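Local coordinates for protein putative methylthioribose-1-phosphate isomerase (Pyrococcus horikoshii OT3, PDB 6A34) that probably catalyses the interconversion of methylthioribose-1-phosphate and methylthioribulose-1-phosphate, an isomerisation step of the methionine salvage pathway, at residues E2-P7 and M150-A155; L72-S77 and E83-G88; L177-S182 and F276-L281. All blocks are in the same frame, centred on the assembly; numbering follows the deposited sequence.

Contact 1. Residues E2-P7 and M150-A155; sequences EIRYTP and MGHYGA
Ile3 and His152 bring the backbones closest, 6.6 Å between their CA atoms, where the irregular N-terminal segment 2-7 passes beside the helical turn 150-155. His152 carries almost the whole contact, its imidazole reaching out from the helix into a bend of the segment. The backbone of Ile3 closes one ring face: its CA stands over the centre, 4.2 Å from the centroid and only 8° off the normal, a CH-pi contact. From the same residue, CG2 comes to 3.7 Å from CE1 of His152. At the outer end of the ring, NE2 accepts a weak, bent bond from Tyr5 N (3.4 Å, 136° at the hydrogen), while ND1, back near the helix, is bonded to Leu148 O one turn earlier, which is consistent with a neutral ring and would limit its turning. With an alanine here, Tyr5 N would probably lose its acceptor and a gap would open beneath the Ile3 backbone. Tyr5 meets the imidazole rim to rim, CD2 lying 3.6 Å from NE2 of His152. A bend at chi3 (-62°) turns the Arg4 chain back, and its guanidinium stands perpendicular to the imidazole, NE at the ring edge. A water in the guanidinium plane takes a bond from Arg4 NH2 (2.7 Å) and lies within hydrogen-bonding reach of His152 O. Beyond these groups Asp190 pairs with the Arg4 guanidinium and the Tyr5 hydroxyl, tying the segment to the region of helix 180-189 as well. The chain then enters helix 7-10 through a capping box, Thr6 at the N-cap with Glu9 returning a bond to its backbone N, so an N-terminal arm is laid across the surface of long helix 125-157.

Contact 2. Residues L72-S77 and E83-G88; sequences LYAETS and EEFLDG
Tyr73 and Phe85 form the crosspiece of a helical hairpin, whose two short segments run nearly antiparallel (152°) with axes 10.8 Å apart. The polar part of the contact centres on the Tyr73 hydroxyl. It donates to Phe85 O at 2.6 Å, in the carbonyl plane and on a lone pair, the C=O...donor angle being 125°. Ser77 OG adds a weak bond to the same hydroxyl, although its stronger partner is Ala79 N in the turn between the helices, so the serine links that turn to the tyrosine. The aromatic part is a pair of rings sliding past each other in opposite directions. Their planes are 30° apart and their centroids 5.0 Å, so overlap is slight; Tyr73 CE2 sits over the Phe85 face, 3.3 Å from CE1 of that ring. Both side chains have CG anti to the backbone N, and this extends each ring toward the opposing helix. Plain packing fills in the rest. Gly88 O covers one Tyr73 face and Ser77 CB the other, while Ala74 CA meets the edge of the Phe85 ring. Gly88 matters by lacking a side chain, since a CB there would fall 1.9 Å from Tyr73 OH, which now rests 3.0 Å from Gly88 CA. Beyond the pair, Tyr73 also reaches Phe89 and Ala92 further along helix 82-97. Phe85 and Ala74 turn to helix 125-157, touching Leu125, Lys129 and Ile132, which makes the hairpin of helices 59-76 and 82-97 one layer of a helical bundle.

Contact 3. Residues L177-S182 and F276-L281; sequences LGTVGS and FAVAPL
Val278 turns CG1 between its backbone N and carbonyl carbon (chi1 50°), which points that methyl at Val180; the Thr179 hydroxyl, likewise placed (chi1 59°), turns to a water shared with Val278 O. With this rotamer, Val278 CG1 reaches Val180 CG2 at 3.6 Å, the two side chains crossing at about a right angle. The same methyl lies equally close to the backbone of the helix start, 3.6 Å from Val180 N. The other branch, Val278 CG2, is turned to the threonine backbone and comes to 4.0 Å from Thr179 O. Pro280 adds a looser touch, its CD against Thr179 CG2. The end of inner parallel strand 275-278, bonded through its backbone to Val244 and Ile335, here meets the start of helix 180-189 in a Rossmann-like fold; that helix lies in the beta-alpha-beta crossover between adjacent parallel strands 161-165 and 193-199. The polar link is made by the water, 2.8 Å from Thr179 OG1, which also donates to Val278 O at 2.8 Å. Glycines let the chain turn into the helix here. Gly178 has a positive phi that would jam a side chain against the preceding carbonyl, and a CB on Gly181 would lie 2.3 Å from Leu177 O. From helix 125-157, Met150 packs on Thr179, Val278 and Pro280 together. Val180 also touches Ala169, and its side chain is about 7 Å from that of Asn257, a predicted substrate-binding residue, and about 8 Å from that of Cys167, the predicted transition-state stabiliser.

In the fold
Helix 125-157 runs past all three sites: residues near its start pack on contact 2, and its later turns supply one side of contact 1 and, through Met150, cover contact 3. Contacts 1 and 3 are neighbours, their centres 11 Å apart, and they touch directly, Met150 SD lying 3.7 Å from Val278 CG2. Contact 2 stands well off, its centre 38 Å from that of contact 1 and 36 Å from that of contact 3. Along the chain, contact 2 falls between the two halves of contact 1, and contact 3 follows both. The long helix thus connects the N-terminal helical layers with the Rossmann-like sheet; near contact 3 lie Asn257 and Cys167, predicted to take part in substrate binding and catalysis.

Contact 1. Residues E2-P7 and M150-A155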
ATOM      1  N   GLU A   2      17.721 -29.951 -16.280  1.00 71.86           N
ATOM      2  CA  GLU A   2      18.194 -30.741 -15.164  1.00 72.30           C
ATOM      3  C   GLU A   2      17.961 -29.936 -13.880  1.00 67.20           C
ATOM      4  O   GLU A   2      18.273 -28.726 -13.796  1.00 56.85           O
ATOM      5  CB  GLU A   2      19.651 -31.198 -15.340  1.00 81.27           C
ATOM      6  CG  GLU A   2      20.713 -30.109 -15.180  1.00 87.86           C
ATOM      7  CD  GLU A   2      22.123 -30.610 -14.871  1.00 93.41           C
ATOM      8  OE1 GLU A   2      22.329 -31.841 -14.832  1.00 93.36           O
ATOM      9  OE2 GLU A   2      23.022 -29.762 -14.664  1.00 98.88           O
ATOM     10  N   ILE A   3      17.349 -30.636 -12.918  1.00 58.35           N
ATOM     11  CA  ILE A   3      17.236 -30.230 -11.545  1.00 57.96           C
ATOM     12  C   ILE A   3      18.629 -30.373 -10.914  1.00 55.53           C
ATOM     13  O   ILE A   3      19.140 -31.482 -10.809  1.00 62.27           O
ATOM     14  CB  ILE A   3      16.170 -31.084 -10.819  1.00 54.26           C
ATOM     15  CG1 ILE A   3      14.850 -31.165 -11.597  1.00 55.48           C
ATOM     16  CG2 ILE A   3      15.960 -30.594  -9.401  1.00 54.60           C
ATOM     17  CD1 ILE A   3      14.383 -29.859 -12.180  1.00 57.97           C
ATOM     18  N   ARG A   4      19.215 -29.239 -10.519  1.00 48.39           N
ATOM     19  CA  ARG A   4      20.561 -29.135 -10.003  1.00 47.44           C
ATOM     20  C   ARG A   4      20.548 -29.091  -8.470  1.00 49.52           C
ATOM     21  O   ARG A   4      21.595 -29.292  -7.837  1.00 51.89           O
ATOM     22  CB  ARG A   4      21.247 -27.871 -10.547  1.00 47.42           C
ATOM     23  CG  ARG A   4      21.466 -27.869 -12.057  1.00 47.90           C
ATOM     24  CD  ARG A   4      21.841 -26.509 -12.652  1.00 48.74           C
ATOM     25  NE  ARG A   4      20.824 -25.462 -12.494  1.00 40.49           N
ATOM     26  CZ  ARG A   4      21.020 -24.314 -11.843  1.00 44.32           C
ATOM     27  NH1 ARG A   4      22.104 -24.147 -11.089  1.00 35.50           N
ATOM     28  NH2 ARG A   4      20.135 -23.330 -11.970  1.00 38.99           N
ATOM     29  N   TYR A   5      19.394 -28.776  -7.871  1.00 46.46           N
ATOM     30  CA  TYR A   5      19.300 -28.616  -6.420  1.00 47.41           C
ATOM     31  C   TYR A   5      18.195 -29.524  -5.867  1.00 42.00           C
ATOM     32  O   TYR A   5      17.231 -29.805  -6.550  1.00 43.13           O
ATOM     33  CB  TYR A   5      19.074 -27.151  -6.032  1.00 48.98           C
ATOM     34  CG  TYR A   5      20.189 -26.201  -6.400  1.00 51.83           C
ATOM     35  CD1 TYR A   5      21.353 -26.133  -5.646  1.00 53.72           C
ATOM     36  CD2 TYR A   5      20.070 -25.347  -7.491  1.00 48.15           C
ATOM     37  CE1 TYR A   5      22.373 -25.254  -5.972  1.00 56.32           C
ATOM     38  CE2 TYR A   5      21.080 -24.474  -7.841  1.00 46.86           C
ATOM     39  CZ  TYR A   5      22.236 -24.433  -7.080  1.00 54.58           C
ATOM     40  OH  TYR A   5      23.230 -23.560  -7.399  1.00 50.22           O
ATOM     41  N   THR A   6      18.400 -29.999  -4.632  1.00 39.64           N
ATOM     42  CA  THR A   6      17.375 -30.636  -3.809  1.00 39.94           C
ATOM     43  C   THR A   6      16.701 -29.565  -2.953  1.00 38.42           C
ATOM     44  O   THR A   6      17.271 -28.501  -2.715  1.00 33.26           O
ATOM     45  CB  THR A   6      17.982 -31.727  -2.909  1.00 41.03           C
ATOM     46  OG1 THR A   6      18.845 -31.050  -2.005  1.00 37.65           O
ATOM     47  CG2 THR A   6      18.757 -32.806  -3.648  1.00 39.67           C
ATOM     48  N   PRO A   7      15.469 -29.806  -2.459  1.00 36.20           N
ATOM     49  CA  PRO A   7      14.818 -28.888  -1.534  1.00 39.19           C
ATOM     50  C   PRO A   7      15.719 -28.409  -0.402  1.00 39.74           C
ATOM     51  O   PRO A   7      15.719 -27.238  -0.136  1.00 44.17           O
ATOM     52  CB  PRO A   7      13.675 -29.729  -0.977  1.00 39.09           C
ATOM     53  CG  PRO A   7      13.283 -30.582  -2.141  1.00 35.91           C
ATOM     54  CD  PRO A   7      14.595 -30.932  -2.813  1.00 37.54           C
ATOM     55  N   MET A 150       9.600 -25.568 -11.463  1.00 32.92           N
ATOM     56  CA  MET A 150       9.302 -24.143 -11.687  1.00 35.75           C
ATOM     57  C   MET A 150      10.537 -23.289 -11.373  1.00 34.81           C
ATOM     58  O   MET A 150      10.849 -22.388 -12.097  1.00 39.39           O
ATOM     59  CB  MET A 150       8.174 -23.655 -10.776  1.00 37.68           C
ATOM     60  CG  MET A 150       6.810 -23.670 -11.394  1.00 41.18           C
ATOM     61  SD  MET A 150       5.604 -23.280 -10.082  1.00 41.76           S
ATOM     62  CE  MET A 150       5.055 -24.913  -9.591  1.00 42.33           C
ATOM     63  N   GLY A 151      11.196 -23.563 -10.245  1.00 36.05           N
ATOM     64  CA  GLY A 151      12.313 -22.762  -9.772  1.00 35.98           C
ATOM     65  C   GLY A 151      13.437 -22.730 -10.789  1.00 40.06           C
ATOM     66  O   GLY A 151      14.013 -21.666 -11.057  1.00 36.27           O
ATOM     67  N   HIS A 152      13.769 -23.916 -11.321  1.00 38.19           N
ATOM     68  CA  HIS A 152      14.887 -24.071 -12.261  1.00 36.98           C
ATOM     69  C   HIS A 152      14.503 -23.470 -13.617  1.00 34.44           C
ATOM     70  O   HIS A 152      15.346 -22.804 -14.232  1.00 35.59           O
ATOM     71  CB  HIS A 152      15.355 -25.538 -12.379  1.00 35.55           C
ATOM     72  CG  HIS A 152      15.999 -26.053 -11.138  1.00 36.10           C
ATOM     73  ND1 HIS A 152      15.264 -26.516 -10.065  1.00 35.73           N
ATOM     74  CD2 HIS A 152      17.293 -26.106 -10.756  1.00 38.07           C
ATOM     75  CE1 HIS A 152      16.090 -26.865  -9.086  1.00 38.48           C
ATOM     76  NE2 HIS A 152      17.336 -26.614  -9.479  1.00 36.52           N
ATOM     77  N   TYR A 153      13.260 -23.687 -14.070  1.00 34.24           N
ATOM     78  CA  TYR A 153      12.782 -23.063 -15.336  1.00 36.29           C
ATOM     79  C   TYR A 153      12.798 -21.536 -15.231  1.00 34.50           C
ATOM     80  O   TYR A 153      13.301 -20.878 -16.112  1.00 35.94           O
ATOM     81  CB  TYR A 153      11.364 -23.476 -15.692  1.00 35.28           C
ATOM     82  CG  TYR A 153      11.256 -24.836 -16.324  1.00 38.56           C
ATOM     83  CD1 TYR A 153      11.930 -25.122 -17.499  1.00 39.10           C
ATOM     84  CD2 TYR A 153      10.428 -25.812 -15.786  1.00 38.38           C
ATOM     85  CE1 TYR A 153      11.812 -26.356 -18.113  1.00 40.40           C
ATOM     86  CE2 TYR A 153      10.317 -27.057 -16.373  1.00 39.64           C
ATOM     87  CZ  TYR A 153      11.014 -27.326 -17.538  1.00 38.83           C
ATOM     88  OH  TYR A 153      10.892 -28.524 -18.150  1.00 43.63           O
ATOM     89  N   GLY A 154      12.314 -21.011 -14.098  1.00 35.29           N
ATOM     90  CA  GLY A 154      12.265 -19.570 -13.872  1.00 34.77           C
ATOM     91  C   GLY A 154      13.650 -18.968 -13.750  1.00 35.12           C
ATOM     92  O   GLY A 154      13.895 -17.882 -14.239  1.00 31.58           O
ATOM     93  N   ALA A 155      14.558 -19.684 -13.079  1.00 35.73           N
ATOM     94  CA  ALA A 155      15.918 -19.192 -12.871  1.00 38.19           C
ATOM     95  C   ALA A 155      16.684 -19.069 -14.205  1.00 38.92           C
ATOM     96  O   ALA A 155      17.577 -18.238 -14.284  1.00 41.18           O
ATOM     97  CB  ALA A 155      16.650 -20.074 -11.886  1.00 38.55           C
TER
HETATM   98  O   HOH W   1      18.046 -23.520 -13.723  1.00 41.47           O

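Contact 2. Residues L72-S77 and E83-G88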
ATOM      1  N   LEU A  72      -3.689 -39.772   8.662  1.00 37.22           N
ATOM      2  CA  LEU A  72      -3.754 -39.831  10.111  1.00 40.19           C
ATOM      3  C   LEU A  72      -4.939 -40.719  10.520  1.00 38.88           C
ATOM      4  O   LEU A  72      -4.788 -41.614  11.356  1.00 40.50           O
ATOM      5  CB  LEU A  72      -3.868 -38.426  10.706  1.00 37.77           C
ATOM      6  CG  LEU A  72      -3.960 -38.379  12.229  1.00 42.07           C
ATOM      7  CD1 LEU A  72      -2.628 -38.713  12.866  1.00 48.42           C
ATOM      8  CD2 LEU A  72      -4.414 -37.023  12.716  1.00 49.69           C
ATOM      9  N   TYR A  73      -6.094 -40.504   9.896  1.00 36.03           N
ATOM     10  CA  TYR A  73      -7.249 -41.312  10.184  1.00 35.39           C
ATOM     11  C   TYR A  73      -6.913 -42.791   9.964  1.00 38.99           C
ATOM     12  O   TYR A  73      -7.264 -43.640  10.789  1.00 39.08           O
ATOM     13  CB  TYR A  73      -8.464 -40.932   9.339  1.00 35.96           C
ATOM     14  CG  TYR A  73      -9.555 -41.941   9.527  1.00 35.84           C
ATOM     15  CD1 TYR A  73     -10.284 -41.992  10.711  1.00 39.37           C
ATOM     16  CD2 TYR A  73      -9.783 -42.908   8.563  1.00 33.69           C
ATOM     17  CE1 TYR A  73     -11.230 -42.987  10.932  1.00 39.46           C
ATOM     18  CE2 TYR A  73     -10.724 -43.905   8.767  1.00 38.84           C
ATOM     19  CZ  TYR A  73     -11.445 -43.947   9.953  1.00 36.91           C
ATOM     20  OH  TYR A  73     -12.363 -44.937  10.104  1.00 36.79           O
ATOM     21  N   ALA A  74      -6.264 -43.098   8.836  1.00 37.85           N
ATOM     22  CA  ALA A  74      -5.984 -44.480   8.455  1.00 37.39           C
ATOM     23  C   ALA A  74      -5.079 -45.178   9.493  1.00 37.91           C
ATOM     24  O   ALA A  74      -5.303 -46.336   9.836  1.00 42.22           O
ATOM     25  CB  ALA A  74      -5.370 -44.503   7.073  1.00 35.88           C
ATOM     26  N   GLU A  75      -4.063 -44.473  10.005  1.00 36.30           N
ATOM     27  CA  GLU A  75      -3.067 -45.049  10.925  1.00 38.99           C
ATOM     28  C   GLU A  75      -3.543 -45.060  12.395  1.00 37.95           C
ATOM     29  O   GLU A  75      -2.900 -45.644  13.235  1.00 46.76           O
ATOM     30  CB  GLU A  75      -1.743 -44.301  10.744  1.00 35.78           C
ATOM     31  CG  GLU A  75      -1.125 -44.584   9.379  1.00 37.24           C
ATOM     32  CD  GLU A  75       0.333 -44.204   9.226  1.00 38.10           C
ATOM     33  OE1 GLU A  75       0.732 -43.145   9.761  1.00 35.49           O
ATOM     34  OE2 GLU A  75       1.070 -44.983   8.585  1.00 39.90           O
ATOM     35  N   THR A  76      -4.688 -44.441  12.672  1.00 42.25           N
ATOM     36  CA  THR A  76      -5.156 -44.037  14.016  1.00 43.99           C
ATOM     37  C   THR A  76      -6.519 -44.682  14.306  1.00 37.99           C
ATOM     38  O   THR A  76      -6.879 -44.845  15.459  1.00 42.00           O
ATOM     39  CB  THR A  76      -5.134 -42.499  14.074  1.00 45.43           C
ATOM     40  OG1 THR A  76      -3.992 -42.114  14.844  1.00 50.41           O
ATOM     41  CG2 THR A  76      -6.374 -41.834  14.610  1.00 50.33           C
ATOM     42  N   SER A  77      -7.270 -45.037  13.253  1.00 39.19           N
ATOM     43  CA  SER A  77      -8.623 -45.588  13.373  1.00 36.55           C
ATOM     44  C   SER A  77      -8.594 -46.822  14.281  1.00 37.41           C
ATOM     45  O   SER A  77      -7.787 -47.725  14.080  1.00 33.73           O
ATOM     46  CB  SER A  77      -9.198 -45.958  12.041  1.00 38.33           C
ATOM     47  OG  SER A  77     -10.472 -46.575  12.193  1.00 40.14           O
ATOM     48  N   GLU A  83     -15.936 -52.349   7.290  1.00 47.50           N
ATOM     49  CA  GLU A  83     -17.166 -51.531   7.270  1.00 50.46           C
ATOM     50  C   GLU A  83     -17.009 -50.344   8.232  1.00 46.28           C
ATOM     51  O   GLU A  83     -17.174 -49.208   7.833  1.00 42.09           O
ATOM     52  CB  GLU A  83     -18.420 -52.352   7.608  1.00 57.10           C
ATOM     53  CG  GLU A  83     -19.731 -51.587   7.420  1.00 65.94           C
ATOM     54  CD  GLU A  83     -21.032 -52.378   7.589  1.00 79.11           C
ATOM     55  OE1 GLU A  83     -21.781 -52.510   6.589  1.00 85.13           O
ATOM     56  OE2 GLU A  83     -21.319 -52.844   8.723  1.00 73.75           O
ATOM     57  N   GLU A  84     -16.696 -50.611   9.506  1.00 48.99           N
ATOM     58  CA  GLU A  84     -16.421 -49.537  10.494  1.00 50.74           C
ATOM     59  C   GLU A  84     -15.378 -48.545   9.955  1.00 46.34           C
ATOM     60  O   GLU A  84     -15.504 -47.348  10.186  1.00 48.81           O
ATOM     61  CB  GLU A  84     -15.846 -50.079  11.802  1.00 54.59           C
ATOM     62  CG  GLU A  84     -16.873 -50.618  12.769  1.00 58.42           C
ATOM     63  CD  GLU A  84     -16.268 -51.249  14.013  1.00 58.51           C
ATOM     64  OE1 GLU A  84     -16.918 -52.154  14.553  1.00 57.96           O
ATOM     65  OE2 GLU A  84     -15.145 -50.842  14.430  1.00 53.90           O
ATOM     66  N   PHE A  85     -14.346 -49.055   9.261  1.00 38.03           N
ATOM     67  CA  PHE A  85     -13.220 -48.239   8.912  1.00 41.73           C
ATOM     68  C   PHE A  85     -13.648 -47.238   7.837  1.00 41.65           C
ATOM     69  O   PHE A  85     -13.337 -46.058   7.944  1.00 38.62           O
ATOM     70  CB  PHE A  85     -12.024 -49.071   8.441  1.00 40.27           C
ATOM     71  CG  PHE A  85     -10.908 -48.203   7.928  1.00 37.13           C
ATOM     72  CD1 PHE A  85     -10.066 -47.549   8.812  1.00 39.02           C
ATOM     73  CD2 PHE A  85     -10.776 -47.941   6.574  1.00 36.54           C
ATOM     74  CE1 PHE A  85      -9.057 -46.723   8.343  1.00 38.72           C
ATOM     75  CE2 PHE A  85      -9.775 -47.109   6.111  1.00 36.11           C
ATOM     76  CZ  PHE A  85      -8.917 -46.498   6.992  1.00 36.01           C
ATOM     77  N   LEU A  86     -14.344 -47.759   6.819  1.00 42.19           N
ATOM     78  CA  LEU A  86     -14.853 -46.984   5.718  1.00 44.67           C
ATOM     79  C   LEU A  86     -15.892 -45.969   6.207  1.00 43.70           C
ATOM     80  O   LEU A  86     -15.903 -44.861   5.706  1.00 47.23           O
ATOM     81  CB  LEU A  86     -15.445 -47.909   4.653  1.00 41.90           C
ATOM     82  CG  LEU A  86     -14.418 -48.720   3.869  1.00 46.71           C
ATOM     83  CD1 LEU A  86     -15.094 -49.574   2.786  1.00 40.86           C
ATOM     84  CD2 LEU A  86     -13.345 -47.801   3.284  1.00 44.76           C
ATOM     85  N   ASP A  87     -16.746 -46.351   7.161  1.00 44.29           N
ATOM     86  CA  ASP A  87     -17.717 -45.423   7.742  1.00 47.86           C
ATOM     87  C   ASP A  87     -16.943 -44.270   8.372  1.00 46.10           C
ATOM     88  O   ASP A  87     -17.257 -43.124   8.116  1.00 45.89           O
ATOM     89  CB  ASP A  87     -18.666 -46.067   8.766  1.00 54.20           C
ATOM     90  CG  ASP A  87     -19.711 -47.008   8.159  1.00 63.39           C
ATOM     91  OD1 ASP A  87     -19.721 -47.176   6.906  1.00 63.38           O
ATOM     92  OD2 ASP A  87     -20.497 -47.597   8.947  1.00 67.58           O
ATOM     93  N   GLY A  88     -15.937 -44.605   9.189  1.00 46.68           N
ATOM     94  CA  GLY A  88     -15.077 -43.609   9.847  1.00 45.73           C
ATOM     95  C   GLY A  88     -14.346 -42.746   8.833  1.00 43.66           C
ATOM     96  O   GLY A  88     -14.221 -41.539   9.012  1.00 42.20           O
TER

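Contact 3. Residues L177-S182 and F276-L281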
ATOM      1  N   LEU A 177       9.185 -24.726  -0.695  1.00 31.86           N
ATOM      2  CA  LEU A 177      10.033 -23.965  -1.638  1.00 31.67           C
ATOM      3  C   LEU A 177       9.310 -22.734  -2.214  1.00 32.62           C
ATOM      4  O   LEU A 177       9.925 -21.633  -2.344  1.00 29.17           O
ATOM      5  CB  LEU A 177      10.520 -24.874  -2.773  1.00 35.26           C
ATOM      6  CG  LEU A 177      11.302 -26.113  -2.348  1.00 33.05           C
ATOM      7  CD1 LEU A 177      11.745 -26.895  -3.572  1.00 33.67           C
ATOM      8  CD2 LEU A 177      12.497 -25.735  -1.496  1.00 32.74           C
ATOM      9  N   GLY A 178       8.050 -22.919  -2.617  1.00 29.55           N
ATOM     10  CA  GLY A 178       7.263 -21.843  -3.201  1.00 32.57           C
ATOM     11  C   GLY A 178       7.216 -21.937  -4.707  1.00 31.35           C
ATOM     12  O   GLY A 178       7.857 -22.793  -5.279  1.00 31.82           O
ATOM     13  N   THR A 179       6.416 -21.062  -5.325  1.00 32.33           N
ATOM     14  CA  THR A 179       6.414 -20.889  -6.763  1.00 30.05           C
ATOM     15  C   THR A 179       7.460 -19.822  -7.070  1.00 32.91           C
ATOM     16  O   THR A 179       8.580 -20.121  -7.560  1.00 28.77           O
ATOM     17  CB  THR A 179       4.986 -20.664  -7.286  1.00 33.64           C
ATOM     18  OG1 THR A 179       4.343 -19.526  -6.706  1.00 29.89           O
ATOM     19  CG2 THR A 179       4.121 -21.876  -7.008  1.00 33.36           C
ATOM     20  N   VAL A 180       7.106 -18.573  -6.756  1.00 31.33           N
ATOM     21  CA  VAL A 180       8.080 -17.510  -6.782  1.00 29.65           C
ATOM     22  C   VAL A 180       9.263 -17.965  -5.908  1.00 27.38           C
ATOM     23  O   VAL A 180      10.439 -17.852  -6.273  1.00 30.13           O
ATOM     24  CB  VAL A 180       7.483 -16.170  -6.278  1.00 27.77           C
ATOM     25  CG1 VAL A 180       8.575 -15.130  -6.043  1.00 30.69           C
ATOM     26  CG2 VAL A 180       6.433 -15.599  -7.213  1.00 26.92           C
ATOM     27  N   GLY A 181       8.946 -18.487  -4.733  1.00 25.57           N
ATOM     28  CA  GLY A 181       9.991 -18.814  -3.739  1.00 26.74           C
ATOM     29  C   GLY A 181      11.045 -19.774  -4.285  1.00 27.26           C
ATOM     30  O   GLY A 181      12.215 -19.645  -3.989  1.00 30.30           O
ATOM     31  N   SER A 182      10.627 -20.732  -5.111  1.00 28.97           N
ATOM     32  CA  SER A 182      11.550 -21.684  -5.695  1.00 30.32           C
ATOM     33  C   SER A 182      12.494 -20.979  -6.655  1.00 29.29           C
ATOM     34  O   SER A 182      13.684 -21.242  -6.668  1.00 31.25           O
ATOM     35  CB  SER A 182      10.844 -22.802  -6.384  1.00 30.68           C
ATOM     36  OG  SER A 182      11.769 -23.843  -6.624  1.00 37.19           O
ATOM     37  N   PHE A 276       6.985 -11.601 -15.224  1.00 27.85           N
ATOM     38  CA  PHE A 276       6.610 -13.019 -15.298  1.00 28.10           C
ATOM     39  C   PHE A 276       5.631 -13.410 -14.198  1.00 27.05           C
ATOM     40  O   PHE A 276       5.749 -12.965 -13.058  1.00 33.43           O
ATOM     41  CB  PHE A 276       7.834 -13.906 -15.142  1.00 26.07           C
ATOM     42  CG  PHE A 276       8.826 -13.828 -16.271  1.00 27.53           C
ATOM     43  CD1 PHE A 276       9.824 -12.867 -16.276  1.00 31.33           C
ATOM     44  CD2 PHE A 276       8.787 -14.752 -17.295  1.00 27.40           C
ATOM     45  CE1 PHE A 276      10.753 -12.821 -17.304  1.00 31.57           C
ATOM     46  CE2 PHE A 276       9.713 -14.705 -18.321  1.00 31.13           C
ATOM     47  CZ  PHE A 276      10.704 -13.748 -18.318  1.00 30.77           C
ATOM     48  N   ALA A 277       4.708 -14.294 -14.559  1.00 25.68           N
ATOM     49  CA  ALA A 277       3.910 -15.078 -13.648  1.00 26.80           C
ATOM     50  C   ALA A 277       4.529 -16.476 -13.576  1.00 31.93           C
ATOM     51  O   ALA A 277       5.059 -16.969 -14.574  1.00 34.89           O
ATOM     52  CB  ALA A 277       2.481 -15.160 -14.153  1.00 27.76           C
ATOM     53  N   VAL A 278       4.456 -17.100 -12.402  1.00 31.82           N
ATOM     54  CA  VAL A 278       4.917 -18.444 -12.186  1.00 32.28           C
ATOM     55  C   VAL A 278       3.799 -19.180 -11.449  1.00 34.74           C
ATOM     56  O   VAL A 278       3.282 -18.663 -10.433  1.00 35.26           O
ATOM     57  CB  VAL A 278       6.255 -18.490 -11.416  1.00 36.57           C
ATOM     58  CG1 VAL A 278       6.252 -17.638 -10.154  1.00 36.78           C
ATOM     59  CG2 VAL A 278       6.666 -19.919 -11.072  1.00 37.65           C
ATOM     60  N   ALA A 279       3.399 -20.342 -11.990  1.00 33.70           N
ATOM     61  CA  ALA A 279       2.396 -21.226 -11.390  1.00 32.55           C
ATOM     62  C   ALA A 279       2.466 -22.619 -12.003  1.00 38.90           C
ATOM     63  O   ALA A 279       2.918 -22.759 -13.138  1.00 36.87           O
ATOM     64  CB  ALA A 279       1.037 -20.663 -11.593  1.00 35.19           C
ATOM     65  N   PRO A 280       2.000 -23.671 -11.284  1.00 37.17           N
ATOM     66  CA  PRO A 280       1.906 -25.018 -11.846  1.00 35.04           C
ATOM     67  C   PRO A 280       0.740 -25.114 -12.831  1.00 34.55           C
ATOM     68  O   PRO A 280      -0.154 -24.273 -12.777  1.00 34.62           O
ATOM     69  CB  PRO A 280       1.698 -25.911 -10.612  1.00 36.63           C
ATOM     70  CG  PRO A 280       1.017 -25.015  -9.605  1.00 39.97           C
ATOM     71  CD  PRO A 280       1.483 -23.604  -9.908  1.00 37.57           C
ATOM     72  N   LEU A 281       0.772 -26.124 -13.715  1.00 38.04           N
ATOM     73  CA  LEU A 281      -0.285 -26.388 -14.725  1.00 41.79           C
ATOM     74  C   LEU A 281      -1.694 -26.418 -14.106  1.00 44.70           C
ATOM     75  O   LEU A 281      -2.647 -25.967 -14.728  1.00 47.72           O
ATOM     76  CB  LEU A 281       0.010 -27.698 -15.460  1.00 48.32           C
ATOM     77  CG  LEU A 281       0.481 -27.538 -16.906  1.00 54.08           C
ATOM     78  CD1 LEU A 281       1.652 -26.580 -17.002  1.00 54.16           C
ATOM     79  CD2 LEU A 281       0.841 -28.884 -17.508  1.00 55.95           C
TER
HETATM   80  O   HOH W   2       1.954 -19.124  -8.069  1.00 34.65           O